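Local coordinates for MMACHC-like protein (Caenorhabditis elegans, PDB 5UJC) that binds cobalamin and probably catalyses the flavin-dependent reductive decyanation of cyanocobalamin and the glutathione-dependent demethylation of methylcobalamin, at residues S21-E26 with D66-K71; R70-Q75 with L98-E103; D84-M89 with E255-L260; K227-R232 with T244-F249. All blocks are in the same frame, centred on the assembly; numbering follows the deposited sequence.

In the fold
From the N terminus, interaction 1 is the first contact to close. It brings the turn leading into strand 25-31 onto helix 62-80, and the loop it closes holds the first two strands of the four-stranded sheet. Interaction 2 starts on the same helix, sharing Arg70 and Lys71, and pairs it with helix 93-109. Interaction 3 opens within the segment between the two halves of interaction 2, on helix 83-89, but closes only near the C terminus on residues 255-260, so interactions 2 and 3 cross. Interaction 4 is nested within interaction 3 and joins the 227-232 loop to helix 243-250 beside the cobalamin. Helices 243-250 and 257-265 then touch, with Leu260 against Phe248, linking interactions 3 and 4.

Interaction 1 (S21-E26 with D66-K71); sequences SHEGFE and DVAFRK
Glu23 faces Val67, Ala68 and Lys71 where a type I beta turn, Ser21 to Gly24, leads into edge strand 25-31 and lies against helix 62-80. In the conformer described, one of two deposited, the Glu23 side chain is bent: CG stands anti to the carbonyl carbon (chi1 -69°), and the bend at chi2 (-65°) turns the carboxylate onto the helix. Lys71, extended beyond CG, crosses it at about a right angle. Its NZ reaches Glu23 OE2 at 3.1 Å in a hydrogen-bonded salt bridge, approaching on the syn side and 16° out of the carboxylate plane. The other oxygen, Glu23 OE1, rests on the methyl of Ala68, 3.4 Å from its CB. That small side chain also receives the turn's backbone, with Glu23 O again 3.4 Å from Ala68 CB, consistent with the close approach of Glu23 and Ala68, whose CA atoms are 5.2 Å apart. Gly24 adopts positive phi, where a CB would jam against the preceding carbonyl oxygen, and its backbone bonds to Thr61. Ala68 also touches Phe97 and Arg101 of helix 93-109. Val67, crossing Glu23 at about a right angle, sets its CG1 3.7 Å from Glu23 OE2.

Interaction 2 (R70-Q75 with L98-E103); sequences RKWVVQ and LEDRLE
Trp72 of helix 62-80 and Asp100 of helix 93-109 make the whole of this contact, an indole-carboxylate hydrogen bond spanning two helices whose nearest CA atoms, those of Trp72 and Asp100, are 9.4 Å apart. From CB the Trp72 side chain heads for the other helix, with CG set anti to the backbone N (chi1 -179°) so that the indole reaches across the gap. Along the five-membered ring CD1 comes first, 3.9 Å from Asp100 OD2. NE1 follows and is the point of attachment: it donates to Asp100 OD2 at 2.9 Å with a nearly straight N-H...O angle of 168°. The oxygen lies essentially in the ring plane, at the indole edge, and is met on the anti side of the carboxylate, somewhat out of that group's plane. Ring and carboxylate are turned 56° against each other. Past the nitrogen, CE2 and CZ2 stand 3.7 and 3.9 Å from Asp100 OD2, while on the six-membered ring CE3 has Val73 CG2 of its own helix at its edge, 3.9 Å away. Phe97 meets the indole edge-to-face, and Val90 also packs on it. A phenylalanine in place of Trp72 could not donate this bond and would probably leave Asp100 OD2 without its mate on helix 62-80. The side chain of Lys76 also touches Asp100. Near the protein surface, a neutral N-H donor thus meets what is probably an anionic acceptor, so the bond is likely to be charge-assisted, and its directionality is likely to restrict rotation of the indole.

Interaction 3 (D84-M89 with E255-L260); sequences DEVCEM and ERWEVL
Val86 and Cys87, neighbours on helix 83-89, approach the indole of Trp257 at the start of helix 257-265, each in one of two deposited conformers. Nearer the start of the helix, Asp84 stays off the ring; its OD1 lies 5.0 Å from Glu258 OE2, and Arg261, salt-bridged to both acids, probably offsets their like charges. Two residues on, Val86 extends CG1, which is anti to the backbone N, to the outer end of the six-membered ring. That methyl stands 3.6 Å from Trp257 CH2 and 3.9 Å from CZ2, and the two side chains cross at about a right angle. Cys87 then covers one face of the five-membered ring. Its CA makes a CH-pi contact, 3.9 Å from the ring centroid and only 13° off the normal. With SG anti to the carbonyl carbon (chi1 -70°), the sulfur also sits over this face, 3.7 Å from the same centroid and 30° off the normal, in a sulfur-aromatic contact. It is displaced toward the rim and lies 3.4 Å from Trp257 CG. The indole is further fixed by its NE1, which donates to Val90 O just past the end of helix 83-89, and by Phe83, whose ring meets it nearly perpendicularly. Helix 62-80 adjoins the same cluster: Thr77 packs on Val86 and Val73 on Trp257. One turn farther along helix 257-265, Leu260 packs against Phe65 and Phe69 of helix 62-80 and Phe248 of helix 243-250.

Interaction 4 (K227-R232 with T244-F249); sequences KDSGFR and TQMEFF
Ser229 and Met246 bring the loop after helix 212-225 against helix 243-250, next to the cobalamin pocket; an Asx turn shapes the loop, with Gly230 N donating to Asp228 OD1 at 2.8 Å. The direct packing is made by Met246: with CG anti to the carbonyl carbon (chi1 -72°) and an extended chi2 (-172°), SD lies 3.5 Å from Ser229 CB and CG runs alongside the hydroxyl, while the bend at chi3 sets only the terminal methyl. The polar link runs through one bridging water. It accepts from Ser229 OG at 2.7 Å and gives its two hydrogens to backbone carbonyls, Lys227 O at 2.7 Å and Met246 O at 2.7 Å, joining loop to helix. Within the loop, Ser229 OG in turn accepts from Arg232 NE at 2.9 Å, in the guanidinium plane and with an N-H...O angle of 162°. The hydroxyl therefore acts as both donor and acceptor. An alanine here would remove it and is likely to leave Arg232 NE without its partner and the bridging water less firmly held. NH1 of the arginine also donates to the backbone oxygen Gly182 O, while NH2 is hydrogen-bonded to a tartrate, probably from the crystallisation liquor. Phe249 belongs to the methylcobalamin pocket, and its carbonyl oxygen is hydrogen-bonded to the bound ligand. Packing round the guanidinium completes the arrangement. Arg232 NH2 approaches Phe249 CB obliquely at 4.2 Å, while one face of the guanidinium is covered by the Phe231 ring, whose CZ lies 3.6 Å from the Arg232 guanidinium plane, over its centre.

Interaction 1 (S21-E26 with D66-K71)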
# COMPACT_ATOMS: atom_id res chain seq x y z
N SER A 21 -11.39 -6.95 -5.69
CA SER A 21 -11.79 -5.62 -5.31
C SER A 21 -12.77 -5.63 -4.15
O SER A 21 -12.68 -4.80 -3.26
CB SER A 21 -12.37 -4.84 -6.51
OG SER A 21 -13.21 -5.64 -7.30
N HIS A 22 -13.69 -6.59 -4.13
CA HIS A 22 -14.65 -6.66 -3.06
C HIS A 22 -14.00 -6.89 -1.70
O HIS A 22 -14.47 -6.34 -0.66
CB HIS A 22 -15.69 -7.78 -3.35
CG HIS A 22 -16.47 -8.23 -2.15
ND1 HIS A 22 -17.62 -7.58 -1.73
CD2 HIS A 22 -16.31 -9.28 -1.31
CE1 HIS A 22 -18.10 -8.20 -0.66
NE2 HIS A 22 -17.32 -9.23 -0.39
N GLU A 23 -12.93 -7.70 -1.67
CA GLU A 23 -12.18 -8.04 -0.43
C GLU A 23 -11.10 -7.01 -0.13
O GLU A 23 -10.33 -7.18 0.83
CB GLU A 23 -11.51 -9.44 -0.55
CG GLU A 23 -12.46 -10.66 -0.58
CD GLU A 23 -13.27 -10.88 0.73
OE1 GLU A 23 -12.69 -11.31 1.75
OE2 GLU A 23 -14.52 -10.72 0.70
N GLY A 24 -11.00 -5.98 -0.95
CA GLY A 24 -10.19 -4.85 -0.63
C GLY A 24 -8.83 -4.76 -1.26
O GLY A 24 -7.97 -4.08 -0.72
N PHE A 25 -8.68 -5.28 -2.49
CA PHE A 25 -7.42 -5.11 -3.24
C PHE A 25 -7.66 -4.49 -4.59
O PHE A 25 -8.70 -4.73 -5.22
CB PHE A 25 -6.75 -6.47 -3.43
CG PHE A 25 -6.35 -7.14 -2.14
CD1 PHE A 25 -5.16 -6.79 -1.51
CD2 PHE A 25 -7.17 -8.11 -1.55
CE1 PHE A 25 -4.80 -7.41 -0.31
CE2 PHE A 25 -6.81 -8.71 -0.37
CZ PHE A 25 -5.62 -8.37 0.25
N GLU A 26 -6.65 -3.76 -5.08
CA GLU A 26 -6.61 -3.27 -6.47
C GLU A 26 -5.24 -3.58 -7.03
O GLU A 26 -4.26 -3.54 -6.29
CB GLU A 26 -6.71 -1.73 -6.51
CG GLU A 26 -7.99 -1.12 -6.14
CD GLU A 26 -8.01 0.40 -6.43
OE1 GLU A 26 -6.91 1.06 -6.74
OE2 GLU A 26 -9.09 0.96 -6.37
N ASP A 66 -11.40 -4.27 6.87
CA ASP A 66 -12.75 -4.32 7.42
C ASP A 66 -13.53 -5.59 7.05
O ASP A 66 -14.44 -5.97 7.76
CB ASP A 66 -13.55 -3.08 7.03
CG ASP A 66 -13.04 -1.81 7.72
OD1 ASP A 66 -12.62 -1.89 8.87
OD2 ASP A 66 -13.13 -0.69 7.11
N VAL A 67 -13.17 -6.20 5.92
CA VAL A 67 -13.87 -7.37 5.43
C VAL A 67 -12.93 -8.59 5.41
O VAL A 67 -13.17 -9.58 6.14
CB VAL A 67 -14.49 -7.15 4.06
CG1 VAL A 67 -15.18 -8.42 3.56
CG2 VAL A 67 -15.47 -5.98 4.10
N ALA A 68 -11.88 -8.53 4.60
CA ALA A 68 -11.05 -9.75 4.37
C ALA A 68 -10.26 -10.17 5.63
O ALA A 68 -10.26 -11.34 6.02
CB ALA A 68 -10.13 -9.56 3.19
N PHE A 69 -9.60 -9.22 6.24
CA PHE A 69 -8.83 -9.49 7.43
C PHE A 69 -9.73 -9.90 8.60
O PHE A 69 -9.40 -10.81 9.33
CB PHE A 69 -8.00 -8.25 7.79
CG PHE A 69 -7.23 -8.36 9.08
CD1 PHE A 69 -6.21 -9.29 9.24
CD2 PHE A 69 -7.48 -7.48 10.11
CE1 PHE A 69 -5.50 -9.35 10.41
CE2 PHE A 69 -6.73 -7.51 11.25
CZ PHE A 69 -5.76 -8.46 11.42
N ARG A 70 -10.88 -9.26 8.71
CA ARG A 70 -11.84 -9.64 9.74
C ARG A 70 -12.22 -11.13 9.61
O ARG A 70 -12.23 -11.87 10.61
CB ARG A 70 -13.06 -8.75 9.70
CG ARG A 70 -14.10 -9.10 10.75
CD ARG A 70 -15.14 -8.01 10.87
NE ARG A 70 -16.16 -8.33 11.87
CZ ARG A 70 -17.06 -7.47 12.30
NH1 ARG A 70 -17.09 -6.22 11.85
NH2 ARG A 70 -17.94 -7.85 13.23
N LYS A 71 -12.53 -11.58 8.37
CA LYS A 71 -12.85 -12.99 8.15
C LYS A 71 -11.68 -13.90 8.58
O LYS A 71 -11.90 -14.95 9.20
CB LYS A 71 -13.20 -13.23 6.69
CG LYS A 71 -14.53 -12.69 6.29
CD LYS A 71 -14.81 -12.91 4.81
CE LYS A 71 -15.94 -12.01 4.31
NZ LYS A 71 -16.16 -12.19 2.84

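Interaction 2 (R70-Q75 with L98-E103)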
# COMPACT_ATOMS: atom_id res chain seq x y z
N ARG A 70 -10.88 -9.26 8.71
CA ARG A 70 -11.84 -9.64 9.74
C ARG A 70 -12.22 -11.13 9.61
O ARG A 70 -12.23 -11.87 10.61
CB ARG A 70 -13.06 -8.75 9.70
CG ARG A 70 -14.10 -9.10 10.75
CD ARG A 70 -15.14 -8.01 10.87
NE ARG A 70 -16.16 -8.33 11.87
CZ ARG A 70 -17.06 -7.47 12.30
NH1 ARG A 70 -17.09 -6.22 11.85
NH2 ARG A 70 -17.94 -7.85 13.23
N LYS A 71 -12.53 -11.58 8.37
CA LYS A 71 -12.85 -12.99 8.15
C LYS A 71 -11.68 -13.90 8.58
O LYS A 71 -11.90 -14.95 9.20
CB LYS A 71 -13.20 -13.23 6.69
CG LYS A 71 -14.53 -12.69 6.29
CD LYS A 71 -14.81 -12.91 4.81
CE LYS A 71 -15.94 -12.01 4.31
NZ LYS A 71 -16.16 -12.19 2.84
N TRP A 72 -10.46 -13.48 8.27
CA TRP A 72 -9.29 -14.25 8.59
C TRP A 72 -9.10 -14.34 10.12
O TRP A 72 -8.81 -15.42 10.65
CB TRP A 72 -8.07 -13.62 7.89
CG TRP A 72 -6.75 -14.34 8.11
CD1 TRP A 72 -6.15 -15.25 7.25
CD2 TRP A 72 -5.79 -14.07 9.14
NE1 TRP A 72 -4.92 -15.61 7.74
CE2 TRP A 72 -4.66 -14.91 8.88
CE3 TRP A 72 -5.78 -13.23 10.26
CZ2 TRP A 72 -3.53 -14.92 9.72
CZ3 TRP A 72 -4.64 -13.24 11.09
CH2 TRP A 72 -3.53 -14.08 10.80
N VAL A 73 -9.30 -13.23 10.83
CA VAL A 73 -9.16 -13.23 12.29
C VAL A 73 -10.22 -14.13 12.94
O VAL A 73 -9.92 -14.86 13.89
CB VAL A 73 -9.26 -11.81 12.85
CG1 VAL A 73 -9.38 -11.83 14.35
CG2 VAL A 73 -8.06 -11.00 12.43
N VAL A 74 -11.44 -14.08 12.42
CA VAL A 74 -12.51 -14.95 12.93
C VAL A 74 -12.10 -16.41 12.78
O VAL A 74 -12.23 -17.22 13.73
CB VAL A 74 -13.84 -14.66 12.22
CG1 VAL A 74 -14.89 -15.73 12.54
CG2 VAL A 74 -14.35 -13.29 12.64
N GLN A 75 -11.58 -16.77 11.62
CA GLN A 75 -11.20 -18.15 11.37
C GLN A 75 -10.02 -18.55 12.26
O GLN A 75 -10.00 -19.65 12.80
CB GLN A 75 -10.83 -18.35 9.90
CG GLN A 75 -10.53 -19.80 9.54
CD GLN A 75 -11.74 -20.70 9.77
OE1 GLN A 75 -12.80 -20.48 9.19
NE2 GLN A 75 -11.59 -21.70 10.62
N LEU A 98 -1.72 -11.16 5.03
CA LEU A 98 -1.32 -10.83 3.66
C LEU A 98 -0.51 -11.96 3.06
O LEU A 98 -0.68 -12.29 1.87
CB LEU A 98 -0.53 -9.53 3.65
CG LEU A 98 -1.37 -8.27 3.86
CD1 LEU A 98 -0.46 -7.07 4.16
CD2 LEU A 98 -2.27 -8.00 2.65
N GLU A 99 0.38 -12.57 3.85
CA GLU A 99 1.21 -13.68 3.35
C GLU A 99 0.30 -14.83 2.91
O GLU A 99 0.53 -15.45 1.87
CB GLU A 99 2.21 -14.18 4.45
CG GLU A 99 3.41 -13.23 4.76
CD GLU A 99 3.99 -13.43 6.20
OE1 GLU A 99 3.70 -14.50 6.84
OE2 GLU A 99 4.73 -12.51 6.71
N ASP A 100 -0.72 -15.11 3.71
CA ASP A 100 -1.66 -16.17 3.38
C ASP A 100 -2.40 -15.88 2.08
O ASP A 100 -2.51 -16.75 1.22
CB ASP A 100 -2.68 -16.38 4.51
CG ASP A 100 -2.14 -17.19 5.65
OD1 ASP A 100 -1.01 -17.70 5.55
OD2 ASP A 100 -2.86 -17.30 6.67
N ARG A 101 -2.87 -14.65 1.91
CA ARG A 101 -3.63 -14.31 0.72
C ARG A 101 -2.71 -14.30 -0.52
O ARG A 101 -3.10 -14.77 -1.58
CB ARG A 101 -4.35 -12.98 0.90
CG ARG A 101 -5.36 -12.97 2.06
CD ARG A 101 -6.45 -14.03 1.85
NE ARG A 101 -6.97 -13.96 0.49
CZ ARG A 101 -7.95 -13.16 0.10
NH1 ARG A 101 -8.67 -12.46 0.98
NH2 ARG A 101 -8.25 -13.08 -1.19
N LEU A 102 -1.48 -13.83 -0.35
CA LEU A 102 -0.55 -13.79 -1.45
C LEU A 102 -0.12 -15.21 -1.88
O LEU A 102 0.11 -15.46 -3.06
CB LEU A 102 0.67 -12.95 -1.10
CG LEU A 102 0.42 -11.44 -1.12
CD1 LEU A 102 1.53 -10.71 -0.36
CD2 LEU A 102 0.33 -10.94 -2.56
N GLU A 103 -0.02 -16.12 -0.91
CA GLU A 103 0.31 -17.51 -1.23
C GLU A 103 -0.81 -18.17 -2.03
O GLU A 103 -0.56 -18.87 -2.99
CB GLU A 103 0.62 -18.31 0.03
CG GLU A 103 0.97 -19.77 -0.21
CD GLU A 103 2.06 -19.96 -1.29
OE1 GLU A 103 2.98 -19.12 -1.38
OE2 GLU A 103 1.99 -20.96 -2.02

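Interaction 3 (D84-M89 with E255-L260)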
# COMPACT_ATOMS: atom_id res chain seq x y z
N ASP A 84 -7.45 -15.04 23.10
CA ASP A 84 -6.19 -14.87 23.83
C ASP A 84 -5.08 -15.76 23.22
O ASP A 84 -3.95 -15.34 23.11
CB ASP A 84 -6.37 -15.18 25.31
CG ASP A 84 -7.12 -14.09 26.07
OD1 ASP A 84 -7.19 -12.93 25.59
OD2 ASP A 84 -7.64 -14.39 27.15
N GLU A 85 -5.45 -16.95 22.75
CA GLU A 85 -4.47 -17.82 22.10
C GLU A 85 -3.98 -17.27 20.76
O GLU A 85 -2.80 -17.31 20.49
CB GLU A 85 -5.01 -19.25 21.93
CG GLU A 85 -3.93 -20.28 21.55
CD GLU A 85 -2.84 -20.45 22.63
OE1 GLU A 85 -3.05 -20.02 23.79
OE2 GLU A 85 -1.77 -21.04 22.31
N VAL A 86 -4.89 -16.75 19.96
CA VAL A 86 -4.49 -16.15 18.70
C VAL A 86 -3.51 -15.01 18.96
O VAL A 86 -2.50 -14.88 18.27
CB VAL A 86 -5.66 -15.57 17.91
CG1 VAL A 86 -5.17 -15.08 16.55
CG2 VAL A 86 -6.73 -16.57 17.70
N CYS A 87 -3.85 -14.16 19.92
CA CYS A 87 -2.98 -13.00 20.26
C CYS A 87 -1.59 -13.44 20.65
O CYS A 87 -0.61 -12.82 20.22
CB CYS A 87 -3.58 -12.20 21.39
SG CYS A 87 -5.06 -11.32 20.91
N GLU A 88 -1.49 -14.51 21.44
CA GLU A 88 -0.20 -15.04 21.88
C GLU A 88 0.58 -15.59 20.70
O GLU A 88 1.80 -15.37 20.59
CB GLU A 88 -0.39 -16.13 22.93
CG GLU A 88 0.90 -16.80 23.41
CD GLU A 88 0.65 -17.94 24.38
OE1 GLU A 88 -0.53 -18.24 24.69
OE2 GLU A 88 1.65 -18.56 24.83
N MET A 89 -0.10 -16.31 19.81
CA MET A 89 0.59 -17.08 18.76
C MET A 89 0.84 -16.31 17.47
O MET A 89 1.69 -16.69 16.68
CB MET A 89 -0.16 -18.37 18.46
CG MET A 89 -0.20 -19.32 19.65
SD MET A 89 1.39 -19.63 20.47
CE MET A 89 2.35 -20.40 19.13
N GLU A 255 -0.36 -2.62 21.09
CA GLU A 255 -1.65 -2.21 21.68
C GLU A 255 -2.83 -2.54 20.77
O GLU A 255 -3.98 -2.22 21.11
CB GLU A 255 -1.64 -0.70 21.94
CG GLU A 255 -0.63 -0.25 22.96
CD GLU A 255 -0.58 1.27 23.10
OE1 GLU A 255 -1.55 1.97 22.66
OE2 GLU A 255 0.43 1.77 23.63
N ARG A 256 -2.58 -3.17 19.64
CA ARG A 256 -3.63 -3.28 18.61
C ARG A 256 -4.58 -4.43 18.80
O ARG A 256 -5.72 -4.34 18.38
CB ARG A 256 -3.02 -3.40 17.25
CG ARG A 256 -2.34 -2.14 16.76
CD ARG A 256 -1.77 -2.38 15.42
NE ARG A 256 -1.07 -1.23 14.91
CZ ARG A 256 -0.48 -1.19 13.73
NH1 ARG A 256 -0.46 -2.28 12.96
NH2 ARG A 256 0.07 -0.06 13.28
N TRP A 257 -4.10 -5.57 19.29
CA TRP A 257 -4.94 -6.79 19.30
C TRP A 257 -6.27 -6.55 20.04
O TRP A 257 -7.29 -7.02 19.60
CB TRP A 257 -4.21 -8.00 19.92
CG TRP A 257 -3.62 -8.97 18.89
CD1 TRP A 257 -2.30 -9.31 18.74
CD2 TRP A 257 -4.35 -9.78 17.94
NE1 TRP A 257 -2.16 -10.24 17.74
CE2 TRP A 257 -3.40 -10.56 17.24
CE3 TRP A 257 -5.69 -9.90 17.61
CZ2 TRP A 257 -3.76 -11.46 16.23
CZ3 TRP A 257 -6.05 -10.81 16.58
CH2 TRP A 257 -5.08 -11.56 15.91
N GLU A 258 -6.24 -5.77 21.12
CA GLU A 258 -7.46 -5.53 21.88
C GLU A 258 -8.54 -4.79 21.07
O GLU A 258 -9.75 -4.97 21.33
CB GLU A 258 -7.17 -4.80 23.19
CG GLU A 258 -6.57 -5.69 24.29
CD GLU A 258 -7.46 -6.88 24.67
OE1 GLU A 258 -8.71 -6.76 24.67
OE2 GLU A 258 -6.89 -7.93 25.03
N VAL A 259 -8.13 -4.03 20.06
CA VAL A 259 -9.08 -3.38 19.15
C VAL A 259 -9.95 -4.43 18.41
O VAL A 259 -11.11 -4.16 18.06
CB VAL A 259 -8.33 -2.45 18.16
CG1 VAL A 259 -9.28 -1.83 17.16
CG2 VAL A 259 -7.59 -1.37 18.93
N LEU A 260 -9.39 -5.62 18.19
CA LEU A 260 -10.05 -6.67 17.43
C LEU A 260 -10.90 -7.61 18.26
O LEU A 260 -11.66 -8.40 17.69
CB LEU A 260 -9.02 -7.49 16.66
CG LEU A 260 -8.10 -6.70 15.75
CD1 LEU A 260 -7.23 -7.65 14.95
CD2 LEU A 260 -8.84 -5.76 14.77

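Interaction 4 (K227-R232 with T244-F249)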
# COMPACT_ATOMS: atom_id res chain seq x y z
N LYS A 227 -1.73 9.92 13.58
CA LYS A 227 -2.56 9.06 14.47
C LYS A 227 -4.03 9.44 14.43
O LYS A 227 -4.88 8.59 14.69
CB LYS A 227 -2.04 9.08 15.88
CG LYS A 227 -0.72 8.38 16.04
CD LYS A 227 -0.18 8.50 17.43
CE LYS A 227 1.06 7.63 17.61
NZ LYS A 227 1.57 7.70 19.00
N ASP A 228 -4.34 10.70 14.09
CA ASP A 228 -5.75 11.13 14.04
C ASP A 228 -6.42 10.87 12.70
O ASP A 228 -7.60 11.10 12.56
CB ASP A 228 -5.94 12.61 14.52
CG ASP A 228 -5.39 13.69 13.54
OD1 ASP A 228 -5.39 13.48 12.30
OD2 ASP A 228 -5.04 14.80 14.04
N SER A 229 -5.63 10.37 11.72
CA SER A 229 -6.14 10.01 10.38
C SER A 229 -6.76 11.17 9.60
O SER A 229 -7.28 10.94 8.52
CB SER A 229 -7.14 8.84 10.46
OG SER A 229 -6.48 7.58 10.52
N GLY A 230 -6.60 12.42 10.06
CA GLY A 230 -7.14 13.55 9.31
C GLY A 230 -6.57 13.66 7.89
O GLY A 230 -7.27 14.06 6.96
N PHE A 231 -5.31 13.30 7.73
CA PHE A 231 -4.67 13.38 6.43
C PHE A 231 -5.40 12.53 5.38
O PHE A 231 -5.30 12.78 4.18
CB PHE A 231 -3.18 12.97 6.49
CG PHE A 231 -2.95 11.46 6.68
CD1 PHE A 231 -2.95 10.87 7.94
CD2 PHE A 231 -2.76 10.65 5.57
CE1 PHE A 231 -2.73 9.52 8.08
CE2 PHE A 231 -2.53 9.30 5.71
CZ PHE A 231 -2.50 8.73 6.96
N ARG A 232 -6.09 11.48 5.85
CA ARG A 232 -6.72 10.56 4.92
C ARG A 232 -7.90 11.16 4.18
O ARG A 232 -8.31 10.64 3.12
CB ARG A 232 -7.15 9.27 5.63
CG ARG A 232 -6.03 8.55 6.37
CD ARG A 232 -6.51 7.25 6.99
NE ARG A 232 -5.59 6.69 7.96
CZ ARG A 232 -4.60 5.85 7.66
NH1 ARG A 232 -4.36 5.50 6.40
NH2 ARG A 232 -3.83 5.38 8.64
N THR A 244 -12.92 1.50 13.63
CA THR A 244 -12.10 0.44 14.17
C THR A 244 -10.73 0.40 13.46
O THR A 244 -9.68 0.27 14.12
CB THR A 244 -12.81 -0.90 14.03
OG1 THR A 244 -14.05 -0.84 14.74
CG2 THR A 244 -11.98 -2.04 14.61
N GLN A 245 -10.75 0.50 12.14
CA GLN A 245 -9.52 0.43 11.37
C GLN A 245 -8.59 1.64 11.68
O GLN A 245 -7.37 1.48 11.80
CB GLN A 245 -9.85 0.35 9.89
CG GLN A 245 -8.62 0.22 9.01
CD GLN A 245 -8.86 -0.19 7.57
OE1 GLN A 245 -7.90 -0.37 6.82
NE2 GLN A 245 -10.15 -0.32 7.16
N MET A 246 -9.17 2.84 11.78
CA MET A 246 -8.37 4.01 12.12
C MET A 246 -7.80 3.90 13.55
O MET A 246 -6.65 4.30 13.80
CB MET A 246 -9.19 5.28 11.90
CG MET A 246 -9.41 5.58 10.43
SD MET A 246 -10.16 7.14 10.07
CE MET A 246 -11.82 6.78 10.47
N GLU A 247 -8.56 3.30 14.48
CA GLU A 247 -8.06 3.11 15.82
C GLU A 247 -6.88 2.12 15.79
O GLU A 247 -5.85 2.34 16.44
CB GLU A 247 -9.16 2.60 16.75
CG GLU A 247 -8.72 2.38 18.20
CD GLU A 247 -8.29 3.65 18.90
OE1 GLU A 247 -8.83 4.74 18.56
OE2 GLU A 247 -7.44 3.56 19.79
N PHE A 248 -7.05 1.03 15.04
CA PHE A 248 -6.04 -0.00 14.92
C PHE A 248 -4.71 0.58 14.39
O PHE A 248 -3.66 0.43 15.02
CB PHE A 248 -6.58 -1.11 14.00
CG PHE A 248 -5.68 -2.29 13.84
CD1 PHE A 248 -4.74 -2.33 12.81
CD2 PHE A 248 -5.82 -3.41 14.66
CE1 PHE A 248 -3.97 -3.45 12.61
CE2 PHE A 248 -5.03 -4.52 14.46
CZ PHE A 248 -4.12 -4.54 13.43
N PHE A 249 -4.75 1.23 13.25
CA PHE A 249 -3.51 1.71 12.63
C PHE A 249 -2.94 2.94 13.31
O PHE A 249 -1.77 3.25 13.15
CB PHE A 249 -3.69 1.94 11.13
CG PHE A 249 -3.80 0.67 10.33
CD1 PHE A 249 -2.81 -0.29 10.39
CD2 PHE A 249 -4.88 0.45 9.47
CE1 PHE A 249 -2.90 -1.45 9.63
CE2 PHE A 249 -4.98 -0.69 8.72
CZ PHE A 249 -3.97 -1.65 8.79
O HOH W 1 -5.64 6.66 12.91